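Local structure of 2-(acetamidomethylene)succinate hydrolase (Mesorhizobium loti, 3KXP) at residues V53-I58 with A125-T130; G68-F73 with G134-V139; D166-I171 with A271-K276; R182-S187 with A235-A240; P205-D210 with D293-E298. The protein catalyses the last step of vitamin B6 degradation, hydrolysing (E)-2-(acetamidomethylene)succinate to succinic semialdehyde, acetate, ammonia and carbon dioxide. All blocks are in the same frame, centred on the assembly; numbering follows the deposited sequence.

Interaction 1 opens at the end of the edge strand 49-54 and closes on helix 117-131. Interaction 2 opens in between, on strand 70-74, and closes on strand 136-141 just after that helix, so the two cross; they meet where Leu127 and Ile128 pack on Leu72. Interaction 3 then joins the loop after strand 159-165 to helix 271-280, a span of about 100 residues that contains interaction 4 entirely, between segment 182-187 and helix 233-242. Interaction 5, from 205-210 to 293-298, crosses both. Interactions 3 and 5 touch through Asp166 and His294 of the presumed active site, whereas interaction 1 lies far from both, beyond the centre of the chain.

Interaction 1: residues V53-I58 with A125-T130; sequences VDIGRI and AGLIRT
Ile55 and Val53 carry the apolar part of this contact, laid against one side of the helix that runs through Gly126, Leu127 and Thr130. Ile55 CG2 meets Leu127 CD2 at 3.7 Å, the two side chains passing at a slant. The other branch of Ile55 runs toward the helix backbone, where its CD1 lies 4.0 Å from Leu127 N; a chi1 of 64° sets CG1 between the backbone N and the carbonyl carbon and leaves CG2 for Leu127. Gly126 lets the strand end come this near, since a side chain there would press on both Ile55 CD1 and Arg57 CD. Thr130 adds its methyl group, CG2, which rests 3.9 Å from Val53 CG1 and also faces Asp54 O.

No direct hydrogen bond links the two segments, and the polar atoms are served in other ways. Thr130 OG1 donates to Gly126 O from above its carbonyl plane at 2.9 Å, and the same oxygen accepts from Thr130 N. The hydroxyl oxygen lies 3.4 Å from Ile55 CA. A water donates to Ile55 O and to Gly126 O and so links the two segments. The turn itself is held by Asp54, whose OD2 accepts from Gly56 N at 2.9 Å in an Asx turn.

Beyond the contact, Arg57 forms a salt bridge with Asp123 of the same helix 117-131. Val53 pairs with Leu60 of strand 59-65, and Leu127 reaches Leu72 of strand 70-74, so the helix covers the sheet while the turn between strands 49-54 and 59-65 packs against its Gly126, Leu127 and Thr130.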
# COMPACT_ATOMS: atom_id res chain seq x y z
N VAL A 53 -32.06 1.45 -5.94
CA VAL A 53 -31.70 0.89 -7.23
C VAL A 53 -32.07 -0.57 -7.33
O VAL A 53 -31.67 -1.38 -6.50
CB VAL A 53 -30.20 1.02 -7.48
CG1 VAL A 53 -29.86 0.53 -8.89
CG2 VAL A 53 -29.77 2.48 -7.30
N ASP A 54 -32.85 -0.89 -8.35
CA ASP A 54 -33.26 -2.26 -8.59
C ASP A 54 -32.13 -2.88 -9.38
O ASP A 54 -31.84 -2.45 -10.50
CB ASP A 54 -34.57 -2.27 -9.38
CG ASP A 54 -35.12 -3.67 -9.59
OD1 ASP A 54 -36.27 -3.78 -10.08
OD2 ASP A 54 -34.42 -4.66 -9.28
N ILE A 55 -31.46 -3.87 -8.80
CA ILE A 55 -30.36 -4.53 -9.49
C ILE A 55 -30.77 -5.95 -9.86
O ILE A 55 -29.92 -6.81 -10.11
CB ILE A 55 -29.08 -4.56 -8.61
CG1 ILE A 55 -29.33 -5.40 -7.35
CG2 ILE A 55 -28.67 -3.15 -8.24
CD1 ILE A 55 -28.07 -5.68 -6.53
N GLY A 56 -32.08 -6.19 -9.87
CA GLY A 56 -32.60 -7.49 -10.22
C GLY A 56 -32.80 -8.41 -9.04
O GLY A 56 -33.92 -8.59 -8.56
N ARG A 57 -31.71 -9.01 -8.57
CA ARG A 57 -31.76 -9.93 -7.45
C ARG A 57 -32.33 -9.28 -6.20
O ARG A 57 -32.80 -9.97 -5.30
CB ARG A 57 -30.36 -10.50 -7.19
CG ARG A 57 -29.24 -9.46 -7.25
CD ARG A 57 -27.84 -10.07 -7.11
NE ARG A 57 -27.56 -10.54 -5.76
CZ ARG A 57 -27.63 -11.81 -5.37
NH1 ARG A 57 -27.97 -12.75 -6.24
NH2 ARG A 57 -27.36 -12.14 -4.11
N ILE A 58 -32.30 -7.95 -6.15
CA ILE A 58 -32.80 -7.21 -5.00
C ILE A 58 -32.74 -5.72 -5.28
O ILE A 58 -32.18 -5.30 -6.30
CB ILE A 58 -31.95 -7.53 -3.73
CG1 ILE A 58 -32.53 -6.83 -2.50
CG2 ILE A 58 -30.50 -7.08 -3.94
CD1 ILE A 58 -31.83 -7.19 -1.20
N ALA A 125 -21.69 -7.20 -7.32
CA ALA A 125 -21.51 -7.41 -8.75
C ALA A 125 -22.76 -6.88 -9.47
O ALA A 125 -22.66 -6.12 -10.44
CB ALA A 125 -21.34 -8.89 -9.04
N GLY A 126 -23.93 -7.28 -8.97
CA GLY A 126 -25.17 -6.84 -9.57
C GLY A 126 -25.24 -5.32 -9.67
O GLY A 126 -25.62 -4.78 -10.70
N LEU A 127 -24.86 -4.65 -8.59
CA LEU A 127 -24.90 -3.19 -8.54
C LEU A 127 -23.89 -2.54 -9.48
O LEU A 127 -24.17 -1.52 -10.12
CB LEU A 127 -24.68 -2.74 -7.08
CG LEU A 127 -24.85 -1.28 -6.67
CD1 LEU A 127 -23.65 -0.51 -7.10
CD2 LEU A 127 -26.13 -0.70 -7.25
N ILE A 128 -22.70 -3.13 -9.58
CA ILE A 128 -21.71 -2.57 -10.48
C ILE A 128 -22.22 -2.71 -11.92
O ILE A 128 -22.12 -1.77 -12.71
CB ILE A 128 -20.35 -3.28 -10.31
CG1 ILE A 128 -19.81 -3.02 -8.90
CG2 ILE A 128 -19.34 -2.76 -11.34
CD1 ILE A 128 -18.60 -3.84 -8.54
N ARG A 129 -22.78 -3.87 -12.25
CA ARG A 129 -23.33 -4.10 -13.59
C ARG A 129 -24.48 -3.15 -13.88
O ARG A 129 -24.54 -2.54 -14.95
CB ARG A 129 -23.83 -5.53 -13.73
CG ARG A 129 -22.75 -6.56 -13.95
CD ARG A 129 -23.24 -7.93 -13.55
NE ARG A 129 -22.22 -8.95 -13.73
CZ ARG A 129 -22.28 -10.16 -13.17
NH1 ARG A 129 -23.31 -10.48 -12.40
NH2 ARG A 129 -21.31 -11.04 -13.39
N THR A 130 -25.40 -3.02 -12.92
CA THR A 130 -26.56 -2.16 -13.08
C THR A 130 -26.18 -0.69 -13.23
O THR A 130 -26.83 0.05 -13.97
CB THR A 130 -27.53 -2.31 -11.90
OG1 THR A 130 -27.99 -3.66 -11.84
CG2 THR A 130 -28.73 -1.38 -12.06
O HOH W 1 -27.58 -6.61 -12.20

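Interaction 2: residues G68-F73 with G134-V139; sequences GPLMLF and GHAILV
Leu72 is held to its neighbour strand by two backbone hydrogen bonds, its N donating to Ile137 O at 2.9 Å and its O accepting from Val139 N at 2.8 Å. A third, from Ile137 N to Leu70 O, completes a parallel pairing in which Met71 faces Ile137 and Phe73 faces Val139. Side chains alternate between the faces. On one, Leu70 CD2 touches Ala136 CB at 3.6 Å, and Leu72 CD1 packs on the same methyl.

On the other, Met71, modelled as selenomethionine, bends at chi3 (-78°) so that CE reaches Ile137 CD1, 3.5 Å away. Phe73 and Val139 lie side by side and point the same way: CG1 of Val139 sits 3.6 Å from Phe73 CD2, while CG2 lies over one ring face toward its rim. An alanine at Phe73 removes the ring, and the methyls of Val139 would probably be left without that neighbour, opening a gap on this side of the sheet.

At the start of the pairing, one water lies between Leu70 N and His135 O, and another between Leu70 O and His135 O.

Outward, Met71 and Phe73 also pair with strand 96-100 through Ile98, placing strand 70-74 between it and strand 136-141 in the central sheet of the alpha/beta hydrolase fold. Helix 117-131 covers Leu70 and Leu72 through Leu131, and Phe84 meets the Phe73 ring on the opposite side of the sheet.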
# COMPACT_ATOMS: atom_id res chain seq x y z
N GLY A 68 -16.70 10.86 -12.23
CA GLY A 68 -15.38 10.29 -12.42
C GLY A 68 -15.47 8.80 -12.20
O GLY A 68 -16.57 8.26 -12.11
N PRO A 69 -14.33 8.09 -12.12
CA PRO A 69 -14.36 6.64 -11.91
C PRO A 69 -15.26 6.29 -10.72
O PRO A 69 -15.40 7.06 -9.77
CB PRO A 69 -12.89 6.30 -11.66
CG PRO A 69 -12.18 7.31 -12.50
CD PRO A 69 -12.94 8.58 -12.19
N LEU A 70 -15.86 5.11 -10.77
CA LEU A 70 -16.75 4.67 -9.71
C LEU A 70 -16.04 4.17 -8.45
O LEU A 70 -15.10 3.38 -8.52
CB LEU A 70 -17.68 3.59 -10.24
CG LEU A 70 -18.74 3.08 -9.26
CD1 LEU A 70 -19.68 4.22 -8.89
CD2 LEU A 70 -19.50 1.92 -9.88
N MSE A 71 -16.52 4.63 -7.30
CA MSE A 71 -15.98 4.22 -6.02
C MSE A 71 -17.14 3.93 -5.07
O MSE A 71 -17.86 4.85 -4.67
CB MSE A 71 -15.09 5.31 -5.44
CG MSE A 71 -14.29 4.86 -4.24
SE MSE A 71 -13.04 6.22 -3.66
CE MSE A 71 -11.67 5.95 -5.01
N LEU A 72 -17.32 2.66 -4.72
CA LEU A 72 -18.42 2.25 -3.85
C LEU A 72 -18.00 2.04 -2.40
O LEU A 72 -16.94 1.49 -2.13
CB LEU A 72 -19.04 0.96 -4.40
CG LEU A 72 -19.50 1.05 -5.86
CD1 LEU A 72 -19.97 -0.30 -6.35
CD2 LEU A 72 -20.62 2.09 -5.96
N PHE A 73 -18.85 2.48 -1.46
CA PHE A 73 -18.56 2.35 -0.04
C PHE A 73 -19.57 1.44 0.68
O PHE A 73 -20.78 1.65 0.58
CB PHE A 73 -18.56 3.72 0.63
CG PHE A 73 -17.53 4.67 0.09
CD1 PHE A 73 -17.65 5.24 -1.17
CD2 PHE A 73 -16.46 5.06 0.89
CE1 PHE A 73 -16.74 6.19 -1.63
CE2 PHE A 73 -15.53 6.02 0.43
CZ PHE A 73 -15.68 6.58 -0.82
N GLY A 134 -18.44 1.38 -15.37
CA GLY A 134 -17.08 0.88 -15.33
C GLY A 134 -16.78 0.15 -14.03
O GLY A 134 -17.57 0.20 -13.09
N HIS A 135 -15.63 -0.52 -13.97
CA HIS A 135 -15.23 -1.26 -12.78
C HIS A 135 -15.15 -0.31 -11.59
O HIS A 135 -14.87 0.88 -11.73
CB HIS A 135 -13.89 -1.97 -13.01
CG HIS A 135 -12.76 -1.04 -13.37
ND1 HIS A 135 -11.45 -1.47 -13.44
CD2 HIS A 135 -12.74 0.29 -13.63
CE1 HIS A 135 -10.67 -0.44 -13.73
NE2 HIS A 135 -11.43 0.63 -13.85
N ALA A 136 -15.39 -0.84 -10.39
CA ALA A 136 -15.40 0.01 -9.22
C ALA A 136 -14.32 -0.26 -8.19
O ALA A 136 -13.84 -1.38 -8.03
CB ALA A 136 -16.77 -0.07 -8.54
N ILE A 137 -13.95 0.81 -7.50
CA ILE A 137 -12.99 0.74 -6.41
C ILE A 137 -13.90 0.52 -5.21
O ILE A 137 -14.81 1.31 -4.96
CB ILE A 137 -12.23 2.08 -6.26
CG1 ILE A 137 -11.36 2.32 -7.50
CG2 ILE A 137 -11.39 2.06 -4.97
CD1 ILE A 137 -10.71 3.68 -7.54
N LEU A 138 -13.67 -0.56 -4.48
CA LEU A 138 -14.47 -0.90 -3.31
C LEU A 138 -13.81 -0.50 -1.97
O LEU A 138 -12.71 -0.96 -1.64
CB LEU A 138 -14.77 -2.40 -3.32
CG LEU A 138 -15.91 -2.96 -4.18
CD1 LEU A 138 -16.00 -2.25 -5.52
CD2 LEU A 138 -15.67 -4.45 -4.37
N VAL A 139 -14.50 0.35 -1.21
CA VAL A 139 -14.04 0.81 0.10
C VAL A 139 -15.01 0.23 1.13
O VAL A 139 -16.13 0.72 1.28
CB VAL A 139 -14.10 2.34 0.21
CG1 VAL A 139 -13.71 2.78 1.62
CG2 VAL A 139 -13.17 2.96 -0.82
O HOH W 2 -15.40 3.36 -13.10
O HOH W 3 -13.30 2.61 -10.65

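Interaction 3: residues D166-I171 with A271-K276; sequences DFTPYI and AAALAK
Tyr170 lays one face of its ring against Lys276, whose CB stands over it in a CH-pi contact 3.8 Å from the centroid and 23° off the ring normal. The contact is not centred: CB sits toward the rim, 3.5 Å from Tyr170 CD1. The lysine chain runs on extended, at a slant to the tyrosine, and its CD lies 4.0 Å from Tyr170 CB. It is thus the aliphatic part of Lys276, not its charge, that meets the aromatic ring. The ring is also placed by its own first torsion, which at -50° sets CG anti to the carbonyl carbon, and by a backbone with positive phi (68°) at this residue. At the far end of the ring, a water that donates to Lys276 O makes a weak hydrogen bond with Tyr170 OH.

One helical turn earlier, Ala273 presents its methyl to the loop backbone, CB lying 3.9 Å from Tyr170 O. Thr168 approaches the same methyl with OG1 at 4.2 Å. That hydroxyl is held by its own loop: it donates to Pro169 O at 3.0 Å, in the carbonyl plane and on a lone pair, which ties the chain down just before Tyr170.

The loop starts at Asp166, the probable acid of the catalytic triad, whose OD2 is bonded to His294 ND1 and Ser266 OG. It follows strand 159-165, the sheet neighbour of the strand leading to the probable nucleophile Ser142. Helix 271-280 flanks the loop, with Leu274 turned onto Ile260 of strand 258-263, and helix 248-253 covers Pro169 through Val248 and Tyr251.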
# COMPACT_ATOMS: atom_id res chain seq x y z
N ASP A 166 -10.45 -2.99 8.37
CA ASP A 166 -10.67 -3.81 9.56
C ASP A 166 -11.45 -5.12 9.50
O ASP A 166 -12.41 -5.31 10.25
CB ASP A 166 -11.27 -2.94 10.67
CG ASP A 166 -10.57 -3.14 12.01
OD1 ASP A 166 -9.36 -2.83 12.08
OD2 ASP A 166 -11.20 -3.62 12.97
N PHE A 167 -11.04 -6.01 8.60
CA PHE A 167 -11.65 -7.32 8.50
C PHE A 167 -10.81 -8.21 7.62
O PHE A 167 -10.83 -8.11 6.39
CB PHE A 167 -13.09 -7.27 7.97
CG PHE A 167 -13.90 -8.49 8.35
CD1 PHE A 167 -13.62 -9.73 7.79
CD2 PHE A 167 -14.88 -8.41 9.32
CE1 PHE A 167 -14.30 -10.89 8.21
CE2 PHE A 167 -15.57 -9.55 9.76
CZ PHE A 167 -15.27 -10.79 9.20
N THR A 168 -10.10 -9.11 8.26
CA THR A 168 -9.19 -10.03 7.59
C THR A 168 -9.55 -11.46 7.97
O THR A 168 -10.47 -11.69 8.76
CB THR A 168 -7.76 -9.78 8.07
OG1 THR A 168 -7.69 -10.06 9.48
CG2 THR A 168 -7.34 -8.32 7.82
N PRO A 169 -8.83 -12.44 7.42
CA PRO A 169 -9.15 -13.82 7.79
C PRO A 169 -8.49 -14.01 9.15
O PRO A 169 -7.87 -13.08 9.67
CB PRO A 169 -8.45 -14.65 6.71
CG PRO A 169 -8.17 -13.67 5.58
CD PRO A 169 -7.85 -12.40 6.32
N TYR A 170 -8.64 -15.20 9.73
CA TYR A 170 -8.01 -15.53 11.01
C TYR A 170 -8.53 -14.82 12.26
O TYR A 170 -7.90 -14.91 13.31
CB TYR A 170 -6.50 -15.31 10.92
CG TYR A 170 -5.84 -15.97 9.73
CD1 TYR A 170 -5.31 -15.20 8.69
CD2 TYR A 170 -5.77 -17.36 9.64
CE1 TYR A 170 -4.70 -15.82 7.58
CE2 TYR A 170 -5.17 -17.98 8.54
CZ TYR A 170 -4.64 -17.21 7.52
OH TYR A 170 -4.08 -17.83 6.42
N ILE A 171 -9.64 -14.11 12.17
CA ILE A 171 -10.19 -13.43 13.34
C ILE A 171 -10.51 -14.51 14.38
O ILE A 171 -11.12 -15.53 14.05
CB ILE A 171 -11.46 -12.65 12.98
CG1 ILE A 171 -11.11 -11.56 11.97
CG2 ILE A 171 -12.09 -12.07 14.24
CD1 ILE A 171 -12.29 -10.76 11.49
N ALA A 271 -3.70 -7.93 16.25
CA ALA A 271 -2.41 -7.80 15.59
C ALA A 271 -1.95 -9.17 15.08
O ALA A 271 -1.31 -9.28 14.04
CB ALA A 271 -1.39 -7.23 16.56
N ALA A 272 -2.28 -10.22 15.83
CA ALA A 272 -1.91 -11.57 15.44
C ALA A 272 -2.65 -11.96 14.16
O ALA A 272 -2.07 -12.57 13.26
CB ALA A 272 -2.25 -12.56 16.57
N ALA A 273 -3.92 -11.58 14.07
CA ALA A 273 -4.72 -11.87 12.88
C ALA A 273 -4.13 -11.18 11.65
O ALA A 273 -4.02 -11.79 10.59
CB ALA A 273 -6.16 -11.42 13.09
N LEU A 274 -3.74 -9.91 11.79
CA LEU A 274 -3.16 -9.19 10.66
C LEU A 274 -1.83 -9.81 10.25
O LEU A 274 -1.52 -9.88 9.06
CB LEU A 274 -2.93 -7.71 10.98
CG LEU A 274 -2.22 -6.93 9.85
CD1 LEU A 274 -3.10 -6.91 8.60
CD2 LEU A 274 -1.90 -5.51 10.29
N ALA A 275 -1.06 -10.26 11.23
CA ALA A 275 0.23 -10.88 10.95
C ALA A 275 0.07 -12.14 10.10
O ALA A 275 0.84 -12.37 9.16
CB ALA A 275 0.95 -11.21 12.25
N LYS A 276 -0.92 -12.97 10.42
CA LYS A 276 -1.17 -14.20 9.67
C LYS A 276 -1.65 -13.85 8.27
O LYS A 276 -1.24 -14.47 7.29
CB LYS A 276 -2.22 -15.06 10.39
CG LYS A 276 -1.81 -15.50 11.78
CD LYS A 276 -2.95 -16.21 12.49
CE LYS A 276 -2.59 -16.49 13.95
NZ LYS A 276 -3.71 -17.15 14.69
O HOH W 4 -1.24 -17.39 7.36

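Interaction 4: residues R182-S187 with A235-A240; sequences RVNAGS and AMAQTA
Val183 takes a chi1 of 67°, which wedges CG1 between the backbone N and the carbonyl carbon and leaves CG2 anti to the N, directed at Met236. This methyl meets Met236 CB at 3.9 Å and, one turn along the helix, Ala240 CB at 4.3 Å, so it lies across the helix surface between the two. Met236, a selenomethionine in the crystal, has CG anti to the carbonyl carbon and bends at chi2 (-48°) and chi3; its selenium end consequently leads away, and CB and CG form the contact.

Asn184 crosses Met236 at about a right angle, its CG lying 4.0 Å from Met236 CB. Two overlapping type I turns, Arg182 to Ala185 and Asn184 to Ser187, present Val183 and Asn184 together to the helix. An alanine in place of Asn184 would probably uncover Met236 CB and CG on that side, as the amide group lying across them would be gone.

Both segments belong to the insertion, with several helices, between strands 159-165 and 258-263, the position of the cap in alpha/beta hydrolases. The side chain of Val183 is about 4 Å from that of Ile77, a residue of the chloride site.

Within the helix, Ala235 O accepts from Thr239 OG1 at 2.7 Å and, on the opposite face of its carbonyl plane, from Thr239 N. That hydroxyl is further bonded to Tyr120 OH.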
# COMPACT_ATOMS: atom_id res chain seq x y z
N ARG A 182 -23.58 -8.60 20.99
CA ARG A 182 -24.18 -7.27 21.08
C ARG A 182 -24.69 -6.72 19.74
O ARG A 182 -25.09 -5.57 19.64
CB ARG A 182 -23.17 -6.29 21.69
CG ARG A 182 -21.81 -6.31 21.00
CD ARG A 182 -20.74 -5.60 21.84
NE ARG A 182 -20.69 -4.15 21.64
CZ ARG A 182 -20.45 -3.56 20.47
NH1 ARG A 182 -20.23 -4.28 19.38
NH2 ARG A 182 -20.39 -2.23 20.40
N VAL A 183 -24.71 -7.57 18.72
CA VAL A 183 -25.15 -7.16 17.39
C VAL A 183 -26.55 -6.55 17.36
O VAL A 183 -26.81 -5.63 16.59
CB VAL A 183 -25.07 -8.33 16.40
CG1 VAL A 183 -26.08 -9.39 16.77
CG2 VAL A 183 -25.29 -7.83 14.99
N ASN A 184 -27.46 -7.06 18.19
CA ASN A 184 -28.83 -6.55 18.24
C ASN A 184 -29.14 -5.82 19.54
O ASN A 184 -30.30 -5.70 19.93
CB ASN A 184 -29.82 -7.70 18.05
CG ASN A 184 -30.16 -7.94 16.59
OD1 ASN A 184 -30.45 -9.06 16.18
ND2 ASN A 184 -30.14 -6.87 15.79
N ALA A 185 -28.09 -5.33 20.19
CA ALA A 185 -28.24 -4.60 21.44
C ALA A 185 -28.97 -3.30 21.13
O ALA A 185 -29.50 -2.63 22.03
CB ALA A 185 -26.87 -4.30 22.02
N GLY A 186 -29.00 -2.96 19.85
CA GLY A 186 -29.66 -1.74 19.42
C GLY A 186 -31.11 -1.95 19.03
O GLY A 186 -31.85 -0.98 18.85
N SER A 187 -31.53 -3.21 18.92
CA SER A 187 -32.91 -3.51 18.55
C SER A 187 -33.83 -3.25 19.74
O SER A 187 -34.19 -4.17 20.47
CB SER A 187 -33.04 -4.96 18.10
OG SER A 187 -34.35 -5.21 17.62
N ALA A 235 -32.02 -10.11 10.09
CA ALA A 235 -30.94 -9.92 9.12
C ALA A 235 -29.59 -9.82 9.84
O ALA A 235 -28.59 -10.40 9.41
CB ALA A 235 -31.19 -8.66 8.26
N MSE A 236 -29.58 -9.08 10.95
CA MSE A 236 -28.37 -8.91 11.75
C MSE A 236 -27.88 -10.23 12.33
O MSE A 236 -26.70 -10.57 12.22
CB MSE A 236 -28.62 -7.93 12.91
CG MSE A 236 -29.03 -6.55 12.47
SE MSE A 236 -27.88 -5.88 11.06
CE MSE A 236 -28.94 -6.37 9.51
N ALA A 237 -28.79 -10.98 12.96
CA ALA A 237 -28.45 -12.26 13.57
C ALA A 237 -27.85 -13.19 12.54
O ALA A 237 -26.86 -13.87 12.81
CB ALA A 237 -29.69 -12.89 14.20
N GLN A 238 -28.44 -13.23 11.35
CA GLN A 238 -27.93 -14.10 10.30
C GLN A 238 -26.61 -13.59 9.75
O GLN A 238 -25.72 -14.38 9.45
CB GLN A 238 -28.96 -14.22 9.17
CG GLN A 238 -30.25 -14.89 9.61
CD GLN A 238 -31.25 -14.98 8.49
OE1 GLN A 238 -31.04 -15.68 7.50
NE2 GLN A 238 -32.36 -14.25 8.63
N THR A 239 -26.49 -12.27 9.62
CA THR A 239 -25.25 -11.68 9.12
C THR A 239 -24.10 -11.93 10.08
O THR A 239 -23.01 -12.32 9.66
CB THR A 239 -25.41 -10.17 8.93
OG1 THR A 239 -26.41 -9.93 7.94
CG2 THR A 239 -24.10 -9.56 8.48
N ALA A 240 -24.35 -11.73 11.38
CA ALA A 240 -23.34 -11.95 12.40
C ALA A 240 -22.75 -13.36 12.31
O ALA A 240 -21.53 -13.51 12.23
CB ALA A 240 -23.93 -11.72 13.80

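Interaction 5: residues P205-D210 with D293-E298; sequences PNIPAD and DHYVNE
Ile207 and Glu298 bring the two backbones nearest, CA to CA 6.3 Å, close to where each segment passes from a loop into a helix (209-218 and 296-299), with Pro208 and Tyr295 at the N-cap positions. Asn206 and Asp293 make the direct hydrogen bond between them: Asn206 ND2 donates to Asp293 OD1 at 2.9 Å, almost straight at 178°. The acceptor lies in the amide plane of the asparagine, yet it is approached from above the carboxylate plane, the two flat groups standing 73° apart. A water adds a second tie, accepting from Asn206 N and donating to Asp293 OD1.

The other oxygen, OD2, accepts from Tyr295 N at 3.0 Å in an Asx turn. A chi1 of 61° tucks CG of Asp293 between its backbone N and carbonyl carbon, from where one carboxylate serves its own turn and the neighbouring loop.

His294, the probable catalytic histidine, lies inside that turn, in the loop after strand 286-289, where the alpha/beta hydrolase fold carries this residue. Its side chain touches the probable nucleophile Ser142. His294 CD2 also sits over one face of the Tyr295 ring, toward the rim.

Ile207 packs between Tyr295 and Glu298. Its CD1 approaches Tyr295 CG at 3.7 Å, while CG2 lies 4.2 Å from Glu298 CB. Pro208 CD rests 3.5 Å from Glu298 O. The carboxylate of Glu298 is engaged elsewhere, in a salt bridge with Arg215 of helix 209-218, the helix that begins just after Pro208, and Tyr204 meets the Tyr295 ring edge-to-face.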
# COMPACT_ATOMS: atom_id res chain seq x y z
N PRO A 205 -17.66 4.06 22.38
CA PRO A 205 -16.95 5.09 23.15
C PRO A 205 -15.88 5.91 22.45
O PRO A 205 -15.65 7.07 22.80
CB PRO A 205 -16.41 4.31 24.35
CG PRO A 205 -16.15 2.95 23.77
CD PRO A 205 -17.40 2.73 22.95
N ASN A 206 -15.22 5.34 21.45
CA ASN A 206 -14.16 6.07 20.74
C ASN A 206 -14.63 6.83 19.50
O ASN A 206 -13.87 7.61 18.93
CB ASN A 206 -13.03 5.11 20.35
CG ASN A 206 -12.46 4.39 21.54
OD1 ASN A 206 -12.12 5.01 22.54
ND2 ASN A 206 -12.35 3.06 21.45
N ILE A 207 -15.87 6.62 19.09
CA ILE A 207 -16.39 7.31 17.92
C ILE A 207 -16.79 8.74 18.27
O ILE A 207 -17.52 8.97 19.22
CB ILE A 207 -17.61 6.56 17.32
CG1 ILE A 207 -17.22 5.11 17.00
CG2 ILE A 207 -18.11 7.27 16.07
CD1 ILE A 207 -18.19 4.38 16.08
N PRO A 208 -16.30 9.72 17.50
CA PRO A 208 -16.56 11.16 17.67
C PRO A 208 -18.04 11.53 17.65
O PRO A 208 -18.81 10.98 16.86
CB PRO A 208 -15.81 11.79 16.50
CG PRO A 208 -14.70 10.82 16.24
CD PRO A 208 -15.40 9.50 16.35
N ALA A 209 -18.43 12.48 18.50
CA ALA A 209 -19.83 12.94 18.59
C ALA A 209 -20.47 13.16 17.22
O ALA A 209 -21.60 12.75 16.98
CB ALA A 209 -19.90 14.23 19.41
N ASP A 210 -19.74 13.81 16.31
CA ASP A 210 -20.26 14.06 14.97
C ASP A 210 -20.67 12.77 14.26
O ASP A 210 -21.71 12.72 13.60
CB ASP A 210 -19.21 14.79 14.12
CG ASP A 210 -19.03 16.23 14.54
OD1 ASP A 210 -20.02 17.00 14.47
OD2 ASP A 210 -17.90 16.60 14.95
N ASP A 293 -9.53 2.23 16.86
CA ASP A 293 -9.97 0.89 17.25
C ASP A 293 -10.63 0.30 16.00
O ASP A 293 -10.25 0.65 14.88
CB ASP A 293 -10.95 0.94 18.44
CG ASP A 293 -12.22 1.73 18.13
OD1 ASP A 293 -13.14 1.74 18.99
OD2 ASP A 293 -12.31 2.34 17.04
N HIS A 294 -11.61 -0.58 16.17
CA HIS A 294 -12.26 -1.19 15.02
C HIS A 294 -12.86 -0.18 14.04
O HIS A 294 -12.87 -0.42 12.82
CB HIS A 294 -13.34 -2.16 15.51
CG HIS A 294 -14.20 -2.73 14.42
ND1 HIS A 294 -13.68 -3.43 13.34
CD2 HIS A 294 -15.54 -2.74 14.26
CE1 HIS A 294 -14.67 -3.85 12.58
NE2 HIS A 294 -15.81 -3.44 13.11
N TYR A 295 -13.35 0.94 14.56
CA TYR A 295 -14.00 1.97 13.74
C TYR A 295 -13.04 2.99 13.15
O TYR A 295 -13.16 4.19 13.37
CB TYR A 295 -15.07 2.64 14.60
CG TYR A 295 -15.95 1.60 15.25
CD1 TYR A 295 -16.95 0.95 14.52
CD2 TYR A 295 -15.68 1.15 16.54
CE1 TYR A 295 -17.66 -0.12 15.07
CE2 TYR A 295 -16.39 0.08 17.10
CZ TYR A 295 -17.37 -0.55 16.35
OH TYR A 295 -18.05 -1.62 16.89
N VAL A 296 -12.10 2.49 12.35
CA VAL A 296 -11.07 3.31 11.73
C VAL A 296 -11.50 4.56 10.98
O VAL A 296 -11.06 5.67 11.31
CB VAL A 296 -10.21 2.46 10.78
CG1 VAL A 296 -8.98 3.26 10.34
CG2 VAL A 296 -9.82 1.15 11.47
N ASN A 297 -12.35 4.41 9.97
CA ASN A 297 -12.76 5.57 9.18
C ASN A 297 -13.48 6.66 9.99
O ASN A 297 -13.31 7.86 9.72
CB ASN A 297 -13.59 5.13 7.96
CG ASN A 297 -14.82 4.32 8.34
OD1 ASN A 297 -15.95 4.73 8.05
ND2 ASN A 297 -14.61 3.17 8.97
N GLU A 298 -14.24 6.26 11.00
CA GLU A 298 -14.94 7.25 11.81
C GLU A 298 -14.05 7.88 12.88
O GLU A 298 -14.14 9.08 13.16
CB GLU A 298 -16.19 6.63 12.44
CG GLU A 298 -17.35 6.46 11.47
CD GLU A 298 -18.43 5.50 11.95
OE1 GLU A 298 -18.21 4.27 11.91
OE2 GLU A 298 -19.51 5.97 12.37
O HOH W 5 -15.46 2.45 20.28